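Chemotaxis protein CheX (Desulfovibrio desulfuricans subsp. desulfuricans str. G20, PDB 3HM4) probably dephosphorylates the phosphorylated response regulator CheY in bacterial chemotaxis. Local coordinates at residues 56-68 / 144-156. Residues are numbered along the deposited sequence; the frame is centred on the assembly and turned at random. Where two conformers were deposited one is given.
Sequences KNGSISVTFTKQC and TNHGEFTVEFCLE
The rings of F64 and F149 run alongside each other in the same direction, with centroids 5.3 Å apart and planes inclined at 37°, too oblique for a stack or a T-shape. F64 presents CD1 to F149 CB at 3.5 Å. At the edge of the F64 ring, in its plane, sits the sulfur of C68; V151 CG2 lies in the plane of the F149 ring, at its edge. The F149 ring also receives V62 CG2 obliquely, 3.6 Å from its CD1, and C68 SG on the CD2 side, a sulfur-aromatic contact. A chi1 of 68° sets F149 CG between its own backbone N and carbonyl carbon, 3.9 Å from F64 CE1; outside the pair F149 stacks on F142 and touches T17 and L21 of helix 10-25.

Strands 58-64 and 149-155 are central neighbours in the six-stranded antiparallel sheet, their axes 4.6 Å apart at 165°. G58-L155, I60-F153, V62-V151 and F64-F149 are non-hydrogen-bonded pairs; their side chains share one face, where I60 and V151, like F149, touch helix 10-25 and F153 stacks on F13. S59-C154, S61-E152 and T63-T150 are hydrogen-bonded pairs whose side chains take the other face. There one water joins S61 OG and T63 OG1, with a weak bond to E152 OE1; the protein partners are H131 for S61, S47 for T63 and, through a salt bridge, K37 for E152.

Past the strands, E148 O accepts two bonds from T65: its N, and OG1 at 2.9 Å, which arrives in the carbonyl plane on a lone pair. T65 OG1 also N-caps helix 66-77 through a weak bond from C68 N. Within the opposing turn, T144 OG1 accepts from H146 N, an ST turn, and donates to G147 O at 2.6 Å. Nearby, a water bridges Q67 NE2 and H146 ND1.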
loop_
_atom_site.group_PDB
_atom_site.type_symbol
_atom_site.label_atom_id
_atom_site.label_comp_id
_atom_site.label_asym_id
_atom_site.label_seq_id
_atom_site.Cartn_x
_atom_site.Cartn_y
_atom_site.Cartn_z
ATOM N N LYS A 56 -11.672 -1.673 -13.907
ATOM C CA LYS A 56 -10.570 -2.461 -13.468
ATOM C C LYS A 56 -10.134 -1.877 -12.081
ATOM O O LYS A 56 -10.424 -0.754 -11.740
ATOM C CB LYS A 56 -9.448 -2.341 -14.480
ATOM C CG LYS A 56 -9.722 -3.055 -15.759
ATOM C CD LYS A 56 -8.645 -2.827 -16.779
ATOM C CE LYS A 56 -8.888 -3.521 -18.108
ATOM N NZ LYS A 56 -7.826 -3.131 -19.080
ATOM N N ASN A 57 -9.456 -2.680 -11.305
ATOM C CA ASN A 57 -8.948 -2.306 -9.989
ATOM C C ASN A 57 -7.447 -2.317 -10.066
ATOM O O ASN A 57 -6.846 -3.026 -10.850
ATOM C CB ASN A 57 -9.429 -3.332 -8.985
ATOM C CG ASN A 57 -10.924 -3.392 -8.896
ATOM O OD1 ASN A 57 -11.594 -2.382 -8.830
ATOM N ND2 ASN A 57 -11.459 -4.622 -8.938
ATOM N N GLY A 58 -6.828 -1.518 -9.245
ATOM C CA GLY A 58 -5.386 -1.377 -9.315
ATOM C C GLY A 58 -4.832 -0.519 -8.229
ATOM O O GLY A 58 -5.420 -0.436 -7.157
ATOM N N SER A 59 -3.681 0.058 -8.528
ATOM C CA SER A 59 -2.954 0.799 -7.520
ATOM C C SER A 59 -1.975 1.775 -8.172
ATOM O O SER A 59 -1.548 1.559 -9.304
ATOM C CB SER A 59 -2.162 -0.198 -6.709
ATOM O OG SER A 59 -1.477 0.406 -5.651
ATOM N N ILE A 60 -1.671 2.835 -7.432
ATOM C CA ILE A 60 -0.622 3.795 -7.796
ATOM C C ILE A 60 0.378 3.819 -6.638
ATOM O O ILE A 60 -0.027 3.938 -5.469
ATOM C CB ILE A 60 -1.157 5.229 -8.010
ATOM C CG1 ILE A 60 -2.355 5.246 -8.960
ATOM C CG2 ILE A 60 -0.029 6.191 -8.471
ATOM C CD1 ILE A 60 -3.122 6.570 -8.952
ATOM N N SER A 61 1.671 3.668 -6.934
ATOM C CA SER A 61 2.695 3.845 -5.904
ATOM C C SER A 61 3.765 4.813 -6.365
ATOM O O SER A 61 3.952 5.069 -7.549
ATOM C CB SER A 61 3.335 2.514 -5.487
ATOM O OG SER A 61 4.022 1.943 -6.562
ATOM N N VAL A 62 4.483 5.333 -5.384
ATOM C CA VAL A 62 5.642 6.167 -5.641
ATOM C C VAL A 62 6.747 5.717 -4.679
ATOM O O VAL A 62 6.492 5.551 -3.498
ATOM C CB VAL A 62 5.277 7.662 -5.537
ATOM C CG1 VAL A 62 4.744 8.018 -4.145
ATOM C CG2 VAL A 62 6.443 8.529 -5.982
ATOM N N THR A 63 7.942 5.472 -5.204
ATOM C CA THR A 63 9.096 5.053 -4.430
ATOM C C THR A 63 10.162 6.120 -4.614
ATOM O O THR A 63 10.617 6.370 -5.745
ATOM C CB THR A 63 9.578 3.649 -4.771
ATOM O OG1 THR A 63 8.580 2.713 -4.385
ATOM C CG2 THR A 63 10.891 3.309 -4.064
ATOM N N PHE A 64 10.527 6.749 -3.507
ATOM C CA PHE A 64 11.501 7.833 -3.486
ATOM C C PHE A 64 12.858 7.360 -2.974
ATOM O O PHE A 64 12.932 6.566 -2.020
ATOM C CB PHE A 64 11.054 8.940 -2.510
ATOM C CG PHE A 64 9.802 9.683 -2.904
ATOM C CD1 PHE A 64 9.888 10.840 -3.670
ATOM C CD2 PHE A 64 8.562 9.225 -2.525
ATOM C CE1 PHE A 64 8.747 11.551 -4.002
ATOM C CE2 PHE A 64 7.436 9.926 -2.834
ATOM C CZ PHE A 64 7.511 11.078 -3.595
ATOM N N THR A 65 13.915 7.904 -3.563
ATOM C CA THR A 65 15.229 7.878 -2.937
ATOM C C THR A 65 15.164 8.748 -1.654
ATOM O O THR A 65 14.385 9.711 -1.556
ATOM C CB THR A 65 16.325 8.394 -3.876
ATOM O OG1 THR A 65 16.109 9.789 -4.191
ATOM C CG2 THR A 65 16.447 7.554 -5.167
ATOM N N LYS A 66 16.068 8.494 -0.718
ATOM C CA LYS A 66 16.099 9.235 0.540
ATOM C C LYS A 66 16.246 10.734 0.284
ATOM O O LYS A 66 15.488 11.506 0.875
ATOM C CB LYS A 66 17.280 8.729 1.369
ATOM C CG LYS A 66 17.452 9.413 2.692
ATOM C CD LYS A 66 18.676 8.842 3.419
ATOM C CE LYS A 66 18.350 7.594 4.083
ATOM N NZ LYS A 66 17.397 7.778 5.255
ATOM N N GLN A 67 17.173 11.132 -0.578
ATOM C CA GLN A 67 17.403 12.561 -0.848
ATOM C C GLN A 67 16.120 13.241 -1.350
ATOM O O GLN A 67 15.784 14.388 -0.928
ATOM C CB GLN A 67 18.502 12.760 -1.932
ATOM C CG GLN A 67 18.788 14.241 -2.293
ATOM C CD GLN A 67 19.707 14.453 -3.484
ATOM O OE1 GLN A 67 20.051 13.535 -4.227
ATOM N NE2 GLN A 67 20.057 15.723 -3.714
ATOM N N CYS A 68 15.434 12.558 -2.269
ATOM C CA CYS A 68 14.248 13.163 -2.853
ATOM C C CYS A 68 13.139 13.284 -1.835
ATOM O O CYS A 68 12.498 14.330 -1.758
ATOM C CB CYS A 68 13.847 12.372 -4.085
ATOM S SG CYS A 68 12.544 13.178 -5.044
ATOM N N THR A 144 14.728 14.833 -10.569
ATOM C CA THR A 144 14.333 16.077 -9.941
ATOM C C THR A 144 15.600 16.850 -9.603
ATOM O O THR A 144 16.727 16.369 -9.792
ATOM C CB THR A 144 13.497 15.873 -8.635
ATOM O OG1 THR A 144 14.329 15.615 -7.491
ATOM C CG2 THR A 144 12.398 14.804 -8.766
ATOM N N ASN A 145 15.430 18.028 -9.026
ATOM C CA ASN A 145 16.598 18.790 -8.567
ATOM C C ASN A 145 17.303 18.155 -7.366
ATOM O O ASN A 145 18.429 18.520 -7.054
ATOM C CB ASN A 145 16.182 20.204 -8.139
ATOM C CG ASN A 145 15.626 21.034 -9.268
ATOM O OD1 ASN A 145 15.929 20.803 -10.440
ATOM N ND2 ASN A 145 14.842 22.091 -8.899
ATOM N N HIS A 146 16.641 17.197 -6.697
ATOM C CA HIS A 146 17.109 16.599 -5.479
ATOM C C HIS A 146 16.924 15.103 -5.495
ATOM O O HIS A 146 16.351 14.563 -4.574
ATOM C CB HIS A 146 16.337 17.186 -4.285
ATOM C CG HIS A 146 16.528 18.656 -4.128
ATOM N ND1 HIS A 146 17.639 19.189 -3.516
ATOM C CD2 HIS A 146 15.771 19.706 -4.531
ATOM C CE1 HIS A 146 17.556 20.509 -3.545
ATOM N NE2 HIS A 146 16.437 20.847 -4.161
ATOM N N GLY A 147 17.395 14.444 -6.545
ATOM C CA GLY A 147 17.339 12.983 -6.577
ATOM C C GLY A 147 16.108 12.450 -7.272
ATOM O O GLY A 147 15.201 13.191 -7.666
ATOM N N GLU A 148 16.027 11.136 -7.293
ATOM C CA GLU A 148 15.039 10.453 -8.113
ATOM C C GLU A 148 13.898 9.823 -7.352
ATOM O O GLU A 148 13.957 9.608 -6.143
ATOM C CB GLU A 148 15.729 9.366 -8.929
ATOM C CG GLU A 148 16.780 9.938 -9.846
ATOM C CD GLU A 148 17.553 8.910 -10.612
ATOM O OE1 GLU A 148 17.272 7.687 -10.515
ATOM O OE2 GLU A 148 18.457 9.329 -11.387
ATOM N N PHE A 149 12.831 9.550 -8.101
ATOM C CA PHE A 149 11.733 8.718 -7.621
ATOM C C PHE A 149 11.145 8.029 -8.843
ATOM O O PHE A 149 11.393 8.439 -9.972
ATOM C CB PHE A 149 10.678 9.536 -6.820
ATOM C CG PHE A 149 9.871 10.528 -7.630
ATOM C CD1 PHE A 149 8.693 10.122 -8.249
ATOM C CD2 PHE A 149 10.309 11.829 -7.839
ATOM C CE1 PHE A 149 7.930 11.017 -8.987
ATOM C CE2 PHE A 149 9.572 12.698 -8.579
ATOM C CZ PHE A 149 8.375 12.291 -9.188
ATOM N N THR A 150 10.308 7.042 -8.582
ATOM C CA THR A 150 9.605 6.328 -9.634
ATOM C C THR A 150 8.140 6.167 -9.255
ATOM O O THR A 150 7.855 5.825 -8.114
ATOM C CB THR A 150 10.212 4.909 -9.863
ATOM O OG1 THR A 150 11.567 5.042 -10.351
ATOM C CG2 THR A 150 9.448 4.074 -10.879
ATOM N N VAL A 151 7.233 6.399 -10.205
ATOM C CA VAL A 151 5.799 6.154 -10.059
ATOM C C VAL A 151 5.503 4.829 -10.722
ATOM O O VAL A 151 6.033 4.541 -11.810
ATOM C CB VAL A 151 4.930 7.212 -10.757
ATOM C CG1 VAL A 151 3.436 6.757 -10.895
ATOM C CG2 VAL A 151 5.034 8.518 -10.015
ATOM N N GLU A 152 4.677 3.994 -10.080
ATOM C CA GLU A 152 4.252 2.729 -10.668
ATOM C C GLU A 152 2.753 2.626 -10.597
ATOM O O GLU A 152 2.122 3.175 -9.673
ATOM C CB GLU A 152 4.887 1.548 -9.942
ATOM C CG GLU A 152 6.413 1.619 -9.937
ATOM C CD GLU A 152 7.115 0.504 -9.256
ATOM O OE1 GLU A 152 6.493 -0.138 -8.409
ATOM O OE2 GLU A 152 8.351 0.351 -9.494
ATOM N N PHE A 153 2.163 1.949 -11.565
ATOM C CA PHE A 153 0.743 1.693 -11.498
ATOM C C PHE A 153 0.413 0.373 -12.143
ATOM O O PHE A 153 1.194 -0.177 -12.938
ATOM C CB PHE A 153 -0.106 2.845 -12.073
ATOM C CG PHE A 153 -0.042 2.980 -13.560
ATOM C CD1 PHE A 153 0.919 3.809 -14.168
ATOM C CD2 PHE A 153 -0.926 2.292 -14.384
ATOM C CE1 PHE A 153 0.976 3.921 -15.552
ATOM C CE2 PHE A 153 -0.853 2.413 -15.764
ATOM C CZ PHE A 153 0.093 3.209 -16.343
ATOM N N CYS A 154 -0.754 -0.145 -11.790
ATOM C CA CYS A 154 -1.272 -1.346 -12.438
ATOM C C CYS A 154 -2.793 -1.279 -12.452
ATOM O O CYS A 154 -3.390 -0.579 -11.632
ATOM C CB CYS A 154 -0.820 -2.628 -11.779
ATOM S SG CYS A 154 -1.290 -2.824 -10.054
ATOM N N LEU A 155 -3.383 -2.019 -13.394
ATOM C CA LEU A 155 -4.835 -2.167 -13.492
ATOM C C LEU A 155 -5.154 -3.579 -13.920
ATOM O O LEU A 155 -4.490 -4.094 -14.815
ATOM C CB LEU A 155 -5.447 -1.211 -14.502
ATOM C CG LEU A 155 -5.598 0.252 -14.162
ATOM C CD1 LEU A 155 -6.173 0.919 -15.420
ATOM C CD2 LEU A 155 -6.511 0.452 -12.974
ATOM N N GLU A 156 -6.142 -4.199 -13.299
ATOM C CA GLU A 156 -6.551 -5.568 -13.672
ATOM C C GLU A 156 -8.055 -5.717 -13.657
ATOM O O GLU A 156 -8.752 -5.005 -12.946
ATOM C CB GLU A 156 -5.941 -6.646 -12.770
ATOM C CG GLU A 156 -6.439 -6.576 -11.295
ATOM C CD GLU A 156 -5.865 -7.675 -10.414
ATOM O OE1 GLU A 156 -4.698 -8.039 -10.618
ATOM O OE2 GLU A 156 -6.576 -8.164 -9.486
ATOM O OXT GLU A 156 -8.500 -6.640 -14.358
HETATM O O HOH W 1 -9.445 -7.080 -9.119
HETATM O O HOH W 2 6.632 2.073 -6.199
HETATM O O HOH W 3 19.020 17.446 -1.937
#